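Side-chain contacts in tyrosine--tRNA ligase, mitochondrial (Coccidioides posadasii, PDB 5IJX), which probably catalyses the ATP-dependent attachment of L-tyrosine to its cognate tRNA in mitochondria: residues Tyr217-Gly222 / Ile246-Asp251; Trp223-Leu228 / Gln234-Gly239; Val321-Val326 / Glu346-Asp351. One frame throughout, in Å; residues are numbered along the deposited sequence.

Contact 1: residues Tyr217-Gly222 / Ile246-Asp251; sequences YPIMQG and ILFGMD. With TYR (tyrosine), chain B.
With chi1 near 180° (-179°), the Phe248 ring swings away from its own amide nitrogen and leaves helix 243-259 to lie on Pro218 of helix 217-229. Both helices belong to the Rossmann-type catalytic domain of this class I aminoacyl-tRNA synthetase, present here as a C-terminally truncated construct. The evidence for a CH-pi contact is direct: Pro218 CB lies 4.2 Å from the centroid of the Phe248 ring and 11° off its normal, which places it over the middle of one face. Farther round the ring, Ile219 CG1 packs at 4.0 Å from Phe248 CZ, the two side chains meeting at a slant. Met194 of helix 191-195 also touches Pro218, Ile219 and Phe248, adding a third helix to this apolar cluster.

The axes of segments 217-222 and 246-251 cross at -62°, and the backbones come closest where two glycines meet, Gly222 CA lying 4.2 Å from Gly249 CA. With no side chain at either position, the main chains themselves form this part of the interface.

Helix 217-229 also serves the bound tyrosine. Gln221 passes across one face of the ligand ring, its CD 3.3 Å from the ligand CE1, while Gln242 takes a hydrogen bond from its NE2. The ligand amino group has two acceptors in this segment: a weak bond runs from the ligand N to Gln221 OE1, and a second, at 3.3 Å, joins the ligand N to Tyr217 OH, close to the plane of the Tyr217 ring. Asp73 OD2 is a further hydrogen-bond partner of that same Tyr217 OH.

Contact 2: residues Trp223-Leu228 / Gln234-Gly239; sequences WDFWYL and QVQVGG. With TYR (tyrosine), chain B.
Phe225 and Gln236 carry the apolar part of this contact, in which helix 217-229 lies against strand 233-239 of the central sheet. The segment axes approach to 9.3 Å with their directions 142° apart, so the chain runs back along the sheet in the Rossmann-type core. Gln236 CB sits 4.0 Å from the centroid of the Phe225 ring, 20° off the normal, a CH-pi contact over one face but displaced toward the rim. A chi1 of -162° turns the Phe225 ring off its helix and directs it at the strand; Ile253 of helix 243-259 and Pro278 touch it too.

Contacts of the ring with polar groups form a second class. Gln234 O lies in the ring plane, at the edge, 3.9 Å from Phe225 CZ. The extended Gln236 chain passes the ring so that its NE2 lies nearest Phe225 CD2, beside CG, with amide and ring planes nearly perpendicular (81°).

The hydrogen bonds are made with groups outside the pair. Gln236 OE1 accepts one from Gln221 NE2, and Gln234 OE1 accepts one from Lys64. On the substrate side the ligand OH donates to Asp224 OD2 at 3.2 Å. Second-shell groups hold this carboxylate: the indole N-H groups of Trp172 and Trp173 bond to OD1, and Asn169 ND2 bonds to OD2.

The chemistry thus divides the helix between two tasks: Phe225 seats it on the sheet, while Asp224, fixed by its outer-shell donors, offers an acceptor to the phenol. An aspartate in this role is consistent with how tyrosyl-tRNA synthetases tell tyrosine from phenylalanine.

Contact 3: residues Val321-Val326 / Glu346-Asp351; sequences VADSDV and EEHAKD
Asp323 and His348 meet through a single polar contact in the mostly helical region after the Rossmann-type core, which probably corresponds to the alpha-helical anticodon-binding domain of other tyrosyl-tRNA synthetases. Asp323 belongs to the connection between helix 311-319 and helix 326-333, and His348 to the last turn of helix 338-350. The interface is small, 84 Å² summed over both sides, and the nearest CA atoms, those of Asp323 and His348, are still 9.6 Å apart. Side chains therefore have to span the gap.

The hydrogen bond itself is weak by both measures: His348 NE2 donates to Asp323 OD1 over 3.4 Å, with an angle of 138° at the hydrogen. The acceptor lies in the imidazole plane, at the ring edge, while the carboxylate plane is turned 51° against the ring. The His348 side chain leaves its helix on the far side from its own backbone N (chi1 173°), which sends the ring out toward the loop.

Further polar links bear on the loop side. A turn is closed by the bond from Asp325 N to Ala322 O, 3.1 Å long, and Asp323 stands within it. Gln358 of helix 356-370 gives its NE2 to Val321 O and, weakly, to Asp323 OD1, so that carboxylate oxygen has two donors.

Side-chain packing on a third element adds to this: Val326 touches Ala357 and Gln358, and His348 touches Val356 and Gln358, so helix 356-370 backs both segments. Asp323 OD1 does not approach the imidazole symmetrically about NE2: it lies 3.8 Å from His348 CE1 but 4.6 Å from His348 CD2.

How the contacts relate
From the N terminus, helix 217-229 comes first and supplies one segment to each of contacts 1 and 2. Contact 2 closes the short loop back to strand 233-239; the chain then enters helix 243-259, whose return to 217-222 closes the wider loop of contact 1. Contact 2 is thus enclosed within contact 1, their centres 8 Å apart, and both touch the tyrosine, tying two helices and a sheet strand round the substrate pocket. Contact 3 comes later, in series, closing a loop through helices 326-333 and 338-350. Its centre lies about 41 Å from that of contact 1, and it ties the 321-326 connection to the end of helix 338-350 in the helical region after the core.

Contact 1: residues Tyr217-Gly222 / Ile246-Asp251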
# COMPACT_ATOMS: atom_id res chain seq x y z
N TYR A 217 6.94 6.20 -1.50
CA TYR A 217 7.27 7.11 -0.40
C TYR A 217 6.41 8.37 -0.43
O TYR A 217 5.78 8.69 0.60
CB TYR A 217 8.76 7.45 -0.45
CG TYR A 217 9.21 8.30 0.71
CD1 TYR A 217 9.80 7.72 1.83
CD2 TYR A 217 9.05 9.68 0.70
CE1 TYR A 217 10.22 8.50 2.89
CE2 TYR A 217 9.46 10.46 1.76
CZ TYR A 217 10.04 9.87 2.85
OH TYR A 217 10.45 10.65 3.91
N PRO A 218 6.33 9.12 -1.53
CA PRO A 218 5.50 10.34 -1.51
C PRO A 218 4.04 10.05 -1.22
O PRO A 218 3.33 10.94 -0.75
CB PRO A 218 5.69 10.92 -2.92
CG PRO A 218 6.10 9.76 -3.76
CD PRO A 218 6.90 8.86 -2.87
N ILE A 219 3.57 8.83 -1.49
CA ILE A 219 2.21 8.48 -1.10
C ILE A 219 2.11 8.42 0.42
O ILE A 219 1.17 8.97 1.02
CB ILE A 219 1.78 7.15 -1.74
CG1 ILE A 219 1.89 7.25 -3.26
CG2 ILE A 219 0.36 6.81 -1.31
CD1 ILE A 219 1.51 5.99 -3.99
N MSE A 220 3.05 7.75 1.07
CA MSE A 220 3.02 7.65 2.52
C MSE A 220 3.08 9.04 3.14
O MSE A 220 2.33 9.34 4.07
CB MSE A 220 4.18 6.80 3.03
CG MSE A 220 4.12 5.35 2.60
SE MSE A 220 5.51 4.30 3.47
CE MSE A 220 4.60 3.92 5.15
N GLN A 221 3.96 9.89 2.61
CA GLN A 221 4.07 11.24 3.16
C GLN A 221 2.79 12.03 2.92
O GLN A 221 2.31 12.75 3.82
CB GLN A 221 5.27 11.95 2.55
CG GLN A 221 5.39 13.41 2.95
CD GLN A 221 6.78 13.96 2.71
OE1 GLN A 221 7.73 13.21 2.47
NE2 GLN A 221 6.91 15.28 2.79
N GLY A 222 2.20 11.91 1.73
CA GLY A 222 0.92 12.54 1.48
C GLY A 222 -0.16 12.05 2.42
O GLY A 222 -1.06 12.80 2.79
N ILE A 246 5.59 18.20 -1.02
CA ILE A 246 4.51 18.99 -0.43
C ILE A 246 3.40 19.20 -1.45
O ILE A 246 2.22 18.96 -1.17
CB ILE A 246 5.05 20.32 0.12
CG1 ILE A 246 5.93 20.06 1.34
CG2 ILE A 246 3.91 21.26 0.47
CD1 ILE A 246 6.68 21.27 1.84
N LEU A 247 3.76 19.67 -2.65
CA LEU A 247 2.78 19.80 -3.71
C LEU A 247 2.01 18.49 -3.89
O LEU A 247 0.78 18.46 -3.84
CB LEU A 247 3.47 20.21 -5.01
CG LEU A 247 2.56 20.51 -6.21
CD1 LEU A 247 1.53 21.57 -5.86
CD2 LEU A 247 3.41 20.96 -7.39
N PHE A 248 2.74 17.38 -4.07
CA PHE A 248 2.11 16.07 -4.18
C PHE A 248 1.13 15.83 -3.05
O PHE A 248 0.04 15.28 -3.27
CB PHE A 248 3.18 14.97 -4.20
CG PHE A 248 2.62 13.59 -4.35
CD1 PHE A 248 2.62 12.95 -5.58
CD2 PHE A 248 2.09 12.91 -3.25
CE1 PHE A 248 2.11 11.67 -5.72
CE2 PHE A 248 1.57 11.64 -3.39
CZ PHE A 248 1.58 11.02 -4.62
N GLY A 249 1.49 16.21 -1.83
CA GLY A 249 0.56 16.06 -0.72
C GLY A 249 -0.72 16.83 -0.96
O GLY A 249 -1.82 16.28 -0.87
N MSE A 250 -0.60 18.11 -1.28
CA MSE A 250 -1.76 18.96 -1.49
C MSE A 250 -2.65 18.36 -2.55
O MSE A 250 -3.82 18.05 -2.29
CB MSE A 250 -1.33 20.37 -1.89
CG MSE A 250 -0.51 21.08 -0.83
SE MSE A 250 0.28 22.71 -1.51
CE MSE A 250 -1.24 23.37 -2.54
N ASP A 251 -2.09 18.18 -3.75
CA ASP A 251 -2.86 17.58 -4.83
C ASP A 251 -3.51 16.27 -4.39
O ASP A 251 -4.61 15.94 -4.84
CB ASP A 251 -1.97 17.34 -6.05
CG ASP A 251 -1.51 18.64 -6.68
OD1 ASP A 251 -2.12 19.70 -6.39
OD2 ASP A 251 -0.54 18.61 -7.47
N TYR B . 10.77 13.89 3.68
CA TYR B . 11.34 14.42 4.91
C TYR B . 12.86 14.35 4.88
O TYR B . 13.56 15.12 5.54
CB TYR B . 10.80 13.66 6.13
CG TYR B . 9.28 13.62 6.23
CD1 TYR B . 8.51 14.71 5.85
CD2 TYR B . 8.64 12.48 6.70
CE1 TYR B . 7.12 14.66 5.95
CE2 TYR B . 7.26 12.43 6.80
CZ TYR B . 6.50 13.52 6.42
OH TYR B . 5.13 13.47 6.52
OXT TYR B . 13.44 13.51 4.19

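Contact 2: residues Trp223-Leu228 / Gln234-Gly239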
# COMPACT_ATOMS: atom_id res chain seq x y z
N TRP A 223 -0.08 10.78 2.83
CA TRP A 223 -1.07 10.23 3.75
C TRP A 223 -0.84 10.71 5.17
O TRP A 223 -1.79 10.86 5.93
CB TRP A 223 -1.05 8.70 3.70
CG TRP A 223 -2.22 8.08 4.41
CD1 TRP A 223 -2.25 7.62 5.70
CD2 TRP A 223 -3.53 7.87 3.88
NE1 TRP A 223 -3.50 7.13 6.00
CE2 TRP A 223 -4.30 7.28 4.90
CE3 TRP A 223 -4.13 8.13 2.64
CZ2 TRP A 223 -5.64 6.93 4.71
CZ3 TRP A 223 -5.46 7.79 2.46
CH2 TRP A 223 -6.20 7.20 3.49
N ASP A 224 0.42 10.95 5.55
CA ASP A 224 0.68 11.68 6.79
C ASP A 224 -0.00 13.04 6.73
O ASP A 224 -0.70 13.44 7.67
CB ASP A 224 2.18 11.85 7.01
CG ASP A 224 2.88 10.54 7.31
OD1 ASP A 224 2.19 9.53 7.57
OD2 ASP A 224 4.13 10.53 7.29
N PHE A 225 0.18 13.76 5.62
CA PHE A 225 -0.46 15.06 5.46
C PHE A 225 -1.98 14.96 5.57
O PHE A 225 -2.62 15.82 6.18
CB PHE A 225 -0.07 15.67 4.12
CG PHE A 225 -0.31 17.16 4.02
CD1 PHE A 225 -0.91 17.86 5.06
CD2 PHE A 225 0.07 17.86 2.88
CE1 PHE A 225 -1.12 19.23 4.96
CE2 PHE A 225 -0.14 19.22 2.78
CZ PHE A 225 -0.74 19.90 3.82
N TRP A 226 -2.58 13.93 4.97
CA TRP A 226 -4.03 13.76 5.04
C TRP A 226 -4.48 13.45 6.46
O TRP A 226 -5.45 14.04 6.96
CB TRP A 226 -4.44 12.66 4.06
CG TRP A 226 -5.84 12.15 4.20
CD1 TRP A 226 -6.21 10.87 4.50
CD2 TRP A 226 -7.05 12.88 4.02
NE1 TRP A 226 -7.58 10.76 4.53
CE2 TRP A 226 -8.12 11.99 4.24
CE3 TRP A 226 -7.34 14.21 3.71
CZ2 TRP A 226 -9.45 12.39 4.15
CZ3 TRP A 226 -8.66 14.60 3.62
CH2 TRP A 226 -9.70 13.69 3.84
N TYR A 227 -3.76 12.55 7.13
CA TYR A 227 -4.07 12.21 8.51
C TYR A 227 -4.08 13.45 9.39
O TYR A 227 -5.02 13.68 10.16
CB TYR A 227 -3.04 11.19 9.02
CG TYR A 227 -3.22 10.78 10.47
CD1 TYR A 227 -3.93 9.64 10.80
CD2 TYR A 227 -2.66 11.54 11.49
CE1 TYR A 227 -4.09 9.26 12.13
CE2 TYR A 227 -2.82 11.17 12.82
CZ TYR A 227 -3.53 10.03 13.13
OH TYR A 227 -3.69 9.66 14.45
N LEU A 228 -3.04 14.28 9.29
CA LEU A 228 -3.00 15.52 10.06
C LEU A 228 -4.01 16.54 9.55
O LEU A 228 -4.45 17.40 10.32
CB LEU A 228 -1.60 16.11 10.04
CG LEU A 228 -0.52 15.21 10.65
CD1 LEU A 228 0.86 15.81 10.43
CD2 LEU A 228 -0.79 15.00 12.14
N GLN A 234 -3.39 22.26 8.28
CA GLN A 234 -3.63 22.59 6.88
C GLN A 234 -2.40 23.05 6.12
O GLN A 234 -2.47 23.17 4.89
CB GLN A 234 -4.71 23.67 6.76
CG GLN A 234 -6.12 23.15 7.00
CD GLN A 234 -7.18 24.23 6.84
OE1 GLN A 234 -7.98 24.47 7.74
NE2 GLN A 234 -7.18 24.89 5.69
N VAL A 235 -1.28 23.33 6.79
CA VAL A 235 -0.07 23.81 6.13
C VAL A 235 1.06 22.84 6.44
O VAL A 235 1.30 22.51 7.61
CB VAL A 235 0.30 25.23 6.60
CG1 VAL A 235 1.47 25.77 5.79
CG2 VAL A 235 -0.90 26.16 6.50
N GLN A 236 1.75 22.38 5.40
CA GLN A 236 2.96 21.58 5.58
C GLN A 236 4.18 22.44 5.27
O GLN A 236 4.23 23.10 4.23
CB GLN A 236 2.97 20.33 4.70
CG GLN A 236 4.13 19.38 5.03
CD GLN A 236 4.20 18.13 4.17
OE1 GLN A 236 5.19 17.41 4.20
NE2 GLN A 236 3.14 17.86 3.40
N VAL A 237 5.15 22.42 6.18
CA VAL A 237 6.38 23.20 6.05
C VAL A 237 7.54 22.25 5.83
O VAL A 237 7.60 21.19 6.47
CB VAL A 237 6.62 24.08 7.30
CG1 VAL A 237 7.83 24.98 7.08
CG2 VAL A 237 5.38 24.90 7.62
N GLY A 238 8.45 22.63 4.95
CA GLY A 238 9.62 21.80 4.72
C GLY A 238 10.75 22.60 4.11
O GLY A 238 10.61 23.79 3.81
N GLY A 239 11.88 21.93 3.94
CA GLY A 239 12.98 22.51 3.19
C GLY A 239 12.63 22.65 1.72
O GLY A 239 11.66 22.08 1.21
N TYR B . 10.77 13.89 3.68
CA TYR B . 11.34 14.42 4.91
C TYR B . 12.86 14.35 4.88
O TYR B . 13.56 15.12 5.54
CB TYR B . 10.80 13.66 6.13
CG TYR B . 9.28 13.62 6.23
CD1 TYR B . 8.51 14.71 5.85
CD2 TYR B . 8.64 12.48 6.70
CE1 TYR B . 7.12 14.66 5.95
CE2 TYR B . 7.26 12.43 6.80
CZ TYR B . 6.50 13.52 6.42
OH TYR B . 5.13 13.47 6.52
OXT TYR B . 13.44 13.51 4.19

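Contact 3: residues Val321-Val326 / Glu346-Asp351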
# COMPACT_ATOMS: atom_id res chain seq x y z
N VAL A 321 30.34 33.50 11.09
CA VAL A 321 29.45 33.70 9.95
C VAL A 321 29.87 34.96 9.21
O VAL A 321 30.28 35.96 9.82
CB VAL A 321 27.99 33.79 10.42
CG1 VAL A 321 27.08 34.23 9.28
CG2 VAL A 321 27.54 32.44 10.96
N ALA A 322 29.75 34.92 7.88
CA ALA A 322 30.15 36.05 7.05
C ALA A 322 29.43 37.32 7.50
O ALA A 322 28.25 37.29 7.85
CB ALA A 322 29.84 35.76 5.58
N ASP A 323 30.16 38.44 7.48
CA ASP A 323 29.53 39.73 7.69
C ASP A 323 28.42 39.97 6.68
O ASP A 323 27.41 40.61 7.01
CB ASP A 323 30.57 40.85 7.61
CG ASP A 323 31.51 40.87 8.80
OD1 ASP A 323 31.02 40.72 9.94
OD2 ASP A 323 32.73 41.03 8.60
N SER A 324 28.58 39.47 5.46
CA SER A 324 27.58 39.67 4.42
C SER A 324 26.27 38.95 4.75
O SER A 324 25.20 39.37 4.28
CB SER A 324 28.12 39.17 3.08
OG SER A 324 27.10 39.13 2.10
N ASP A 325 26.33 37.89 5.55
CA ASP A 325 25.18 37.02 5.77
C ASP A 325 24.52 37.19 7.13
O ASP A 325 23.44 36.64 7.34
CB ASP A 325 25.60 35.55 5.60
CG ASP A 325 26.10 35.24 4.21
OD1 ASP A 325 25.58 35.84 3.24
OD2 ASP A 325 27.02 34.41 4.08
N VAL A 326 25.14 37.93 8.05
CA VAL A 326 24.65 37.94 9.43
C VAL A 326 23.25 38.52 9.54
O VAL A 326 22.54 38.23 10.51
CB VAL A 326 25.65 38.69 10.33
CG1 VAL A 326 25.57 40.19 10.11
CG2 VAL A 326 25.41 38.34 11.79
N GLU A 346 23.61 48.54 12.52
CA GLU A 346 24.36 49.78 12.47
C GLU A 346 25.40 49.82 13.58
O GLU A 346 26.58 50.12 13.33
CB GLU A 346 23.40 50.97 12.58
CG GLU A 346 22.40 51.06 11.44
CD GLU A 346 21.06 51.62 11.87
OE1 GLU A 346 20.84 51.79 13.09
OE2 GLU A 346 20.21 51.88 10.99
N GLU A 347 24.99 49.51 14.81
CA GLU A 347 25.95 49.38 15.90
C GLU A 347 27.06 48.39 15.56
O GLU A 347 28.18 48.53 16.04
CB GLU A 347 25.23 48.96 17.18
CG GLU A 347 26.13 48.85 18.40
N HIS A 348 26.75 47.39 14.73
CA HIS A 348 27.78 46.49 14.23
C HIS A 348 28.60 47.16 13.13
O HIS A 348 29.83 46.99 13.07
CB HIS A 348 27.15 45.20 13.71
CG HIS A 348 28.11 44.29 13.02
ND1 HIS A 348 28.94 43.42 13.69
CD2 HIS A 348 28.38 44.11 11.70
CE1 HIS A 348 29.68 42.75 12.83
NE2 HIS A 348 29.35 43.15 11.61
N ALA A 349 27.94 47.94 12.26
CA ALA A 349 28.65 48.62 11.19
C ALA A 349 29.69 49.59 11.74
O ALA A 349 30.66 49.91 11.04
CB ALA A 349 27.66 49.37 10.30
N LYS A 350 29.50 50.07 12.97
CA LYS A 350 30.51 50.90 13.61
C LYS A 350 31.88 50.25 13.54
O LYS A 350 32.80 50.77 12.90
CB LYS A 350 30.13 51.18 15.06
CG LYS A 350 28.99 52.17 15.23
N ASP A 351 32.04 49.09 14.19
CA ASP A 351 33.30 48.36 14.22
C ASP A 351 33.03 46.90 13.89
O ASP A 351 32.88 46.06 14.79
CB ASP A 351 33.99 48.50 15.58
CG ASP A 351 35.30 47.74 15.65
OD1 ASP A 351 35.97 47.61 14.60
OD2 ASP A 351 35.67 47.28 16.75